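Local atomic coordinates of 3-hydroxy-3-methylglutaryl-CoA lyase (Acinetobacter baumannii, PDB entry 6NDS), a protein that belongs to the HMGL-like family of TIM-barrel enzymes and holds a zinc ion and coenzyme A in its structure. Residues S22-L27 with R53-S58. Sequence-based numbering, arbitrary orientation.
Sequences SPRDGL and RIEAGS. With ZN (zinc ion), chain H.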
loop_
_atom_site.group_PDB
_atom_site.type_symbol
_atom_site.label_atom_id
_atom_site.label_comp_id
_atom_site.label_asym_id
_atom_site.label_seq_id
_atom_site.Cartn_x
_atom_site.Cartn_y
_atom_site.Cartn_z
ATOM N N SER A 22 -12.271 12.237 -5.804
ATOM C CA SER A 22 -11.915 11.949 -7.193
ATOM C C SER A 22 -12.405 12.990 -8.204
ATOM O O SER A 22 -11.691 13.187 -9.201
ATOM C CB SER A 22 -12.388 10.553 -7.639
ATOM O OG SER A 22 -13.782 10.457 -7.626
ATOM N N PRO A 23 -13.550 13.660 -8.046
ATOM C CA PRO A 23 -13.951 14.629 -9.077
ATOM C C PRO A 23 -13.053 15.835 -9.141
ATOM O O PRO A 23 -13.103 16.558 -10.140
ATOM C CB PRO A 23 -15.376 15.026 -8.669
ATOM C CG PRO A 23 -15.867 13.862 -7.807
ATOM C CD PRO A 23 -14.623 13.473 -7.049
ATOM N N ARG A 24 -12.258 16.090 -8.101
ATOM C CA ARG A 24 -11.365 17.243 -8.065
ATOM C C ARG A 24 -9.913 16.765 -8.157
ATOM O O ARG A 24 -9.273 16.941 -9.197
ATOM C CB ARG A 24 -11.625 18.052 -6.790
ATOM C CG ARG A 24 -11.015 19.469 -6.757
ATOM C CD ARG A 24 -9.505 19.461 -6.504
ATOM N NE ARG A 24 -9.161 18.920 -5.184
ATOM C CZ ARG A 24 -7.916 18.707 -4.775
ATOM N NH1 ARG A 24 -6.895 18.990 -5.580
ATOM N NH2 ARG A 24 -7.686 18.229 -3.559
ATOM N N ASP A 25 -9.385 16.147 -7.095
ATOM C CA ASP A 25 -7.995 15.701 -7.122
ATOM C C ASP A 25 -7.788 14.659 -8.209
ATOM O O ASP A 25 -6.758 14.657 -8.893
ATOM C CB ASP A 25 -7.615 15.137 -5.751
ATOM C CG ASP A 25 -6.166 15.372 -5.400
ATOM O OD1 ASP A 25 -5.313 15.536 -6.309
ATOM O OD2 ASP A 25 -5.865 15.393 -4.190
ATOM N N GLY A 26 -8.773 13.779 -8.392
ATOM C CA GLY A 26 -8.632 12.720 -9.373
ATOM C C GLY A 26 -8.561 13.246 -10.792
ATOM O O GLY A 26 -7.712 12.831 -11.579
ATOM N N LEU A 27 -9.445 14.179 -11.136
ATOM C CA LEU A 27 -9.553 14.600 -12.522
ATOM C C LEU A 27 -8.610 15.734 -12.891
ATOM O O LEU A 27 -8.329 15.919 -14.081
ATOM C CB LEU A 27 -10.992 15.022 -12.826
ATOM C CG LEU A 27 -12.023 13.901 -12.667
ATOM C CD1 LEU A 27 -13.352 14.396 -13.181
ATOM C CD2 LEU A 27 -11.596 12.652 -13.417
ATOM N N ARG A 53 -19.104 13.904 2.505
ATOM C CA ARG A 53 -18.502 15.019 1.787
ATOM C C ARG A 53 -17.970 14.512 0.464
ATOM O O ARG A 53 -17.349 13.450 0.413
ATOM C CB ARG A 53 -17.354 15.663 2.581
ATOM C CG ARG A 53 -17.791 16.736 3.543
ATOM C CD ARG A 53 -16.601 17.328 4.321
ATOM N NE ARG A 53 -16.959 18.557 5.023
ATOM C CZ ARG A 53 -17.593 18.597 6.193
ATOM N NH1 ARG A 53 -17.949 17.469 6.807
ATOM N NH2 ARG A 53 -17.871 19.764 6.763
ATOM N N ILE A 54 -18.226 15.267 -0.604
ATOM C CA ILE A 54 -17.656 14.999 -1.922
ATOM C C ILE A 54 -17.076 16.313 -2.415
ATOM O O ILE A 54 -17.779 17.327 -2.435
ATOM C CB ILE A 54 -18.710 14.473 -2.923
ATOM C CG1 ILE A 54 -19.279 13.119 -2.461
ATOM C CG2 ILE A 54 -18.099 14.335 -4.339
ATOM C CD1 ILE A 54 -20.486 12.614 -3.281
ATOM N N GLU A 55 -15.802 16.306 -2.787
ATOM C CA GLU A 55 -15.191 17.500 -3.371
ATOM C C GLU A 55 -15.481 17.433 -4.865
ATOM O O GLU A 55 -14.846 16.670 -5.604
ATOM C CB GLU A 55 -13.699 17.567 -3.051
ATOM C CG GLU A 55 -13.117 18.968 -3.247
ATOM C CD GLU A 55 -11.765 19.140 -2.563
ATOM O OE1 GLU A 55 -10.784 18.527 -3.034
ATOM O OE2 GLU A 55 -11.690 19.867 -1.546
ATOM N N ALA A 56 -16.465 18.226 -5.305
ATOM C CA ALA A 56 -17.026 18.125 -6.649
ATOM C C ALA A 56 -16.236 18.896 -7.700
ATOM O O ALA A 56 -16.475 18.687 -8.894
ATOM C CB ALA A 56 -18.477 18.617 -6.659
ATOM N N GLY A 57 -15.325 19.776 -7.306
ATOM C CA GLY A 57 -14.539 20.497 -8.289
ATOM C C GLY A 57 -13.747 21.613 -7.639
ATOM O O GLY A 57 -13.658 21.714 -6.408
ATOM N N SER A 58 -13.168 22.448 -8.500
ATOM C CA SER A 58 -12.330 23.565 -8.090
ATOM C C SER A 58 -12.783 24.824 -8.800
ATOM O O SER A 58 -13.345 24.770 -9.899
ATOM C CB SER A 58 -10.849 23.348 -8.446
ATOM O OG SER A 58 -10.316 22.250 -7.756
HETATM ZN ZN ZN H . -4.226 16.020 -3.074
HETATM O O HOH W 1 -15.296 17.986 -11.310
HETATM O O HOH W 2 -9.169 17.814 -1.080
HETATM O O HOH W 3 -3.294 16.706 -4.963
#
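The guanidinium of Arg24 meets Glu55 OE1 at its edge, nearly in plane, and water 2 also lies at the edge, while one face is covered by CB of Asp25, 3.7 Å above its centre. The salt bridge from Arg24 NE to Glu55 OE1 is short, 2.7 Å, and fairly straight (159° at the hydrogen); a weak second bond runs from NH2 to the same oxygen. NE comes to OE1 from above the carboxylate plane, 44° out of it. Both Arg24 bonds thus go to OE1, while Asn108 ND2 hydrogen-bonds Glu55 OE2. Water 2 closes the arrangement, accepting from NH2 and donating to OE1. The Arg24 chain leaves with CG anti to the backbone N (chi1 -166°), then bends at chi2 and chi3, which lays it alongside Glu55 and presses CG against Ser58 OG at 3.0 Å.

Strand 53-58 belongs to the parallel strands of the TIM barrel, and helix 22-27, with a wider pi-type turn at 22-26, follows strand 17-20; their short axes pass 5.9 Å apart. Beside the salt bridge, Pro23 turns its ring to the strand, CD 3.5 Å from Glu55 O and CG reaching Ile54 CG2. Water 1 donates to both Pro23 O and Ala56 O.

Asp25 OD2 binds the zinc at 2.1 Å, with His215, His217 and water 3 as further ligands. Asp25 joins Arg24 and Glu55 in a salt-bridge network: its OD2 lies 3.4 Å from Arg24 NH2 but well off the guanidinium plane, an electrostatic attraction without a hydrogen bond. Arg24 also touches coenzyme A, and its NH2 is hydrogen-bonded to citric acid, probably from the crystallisation liquor.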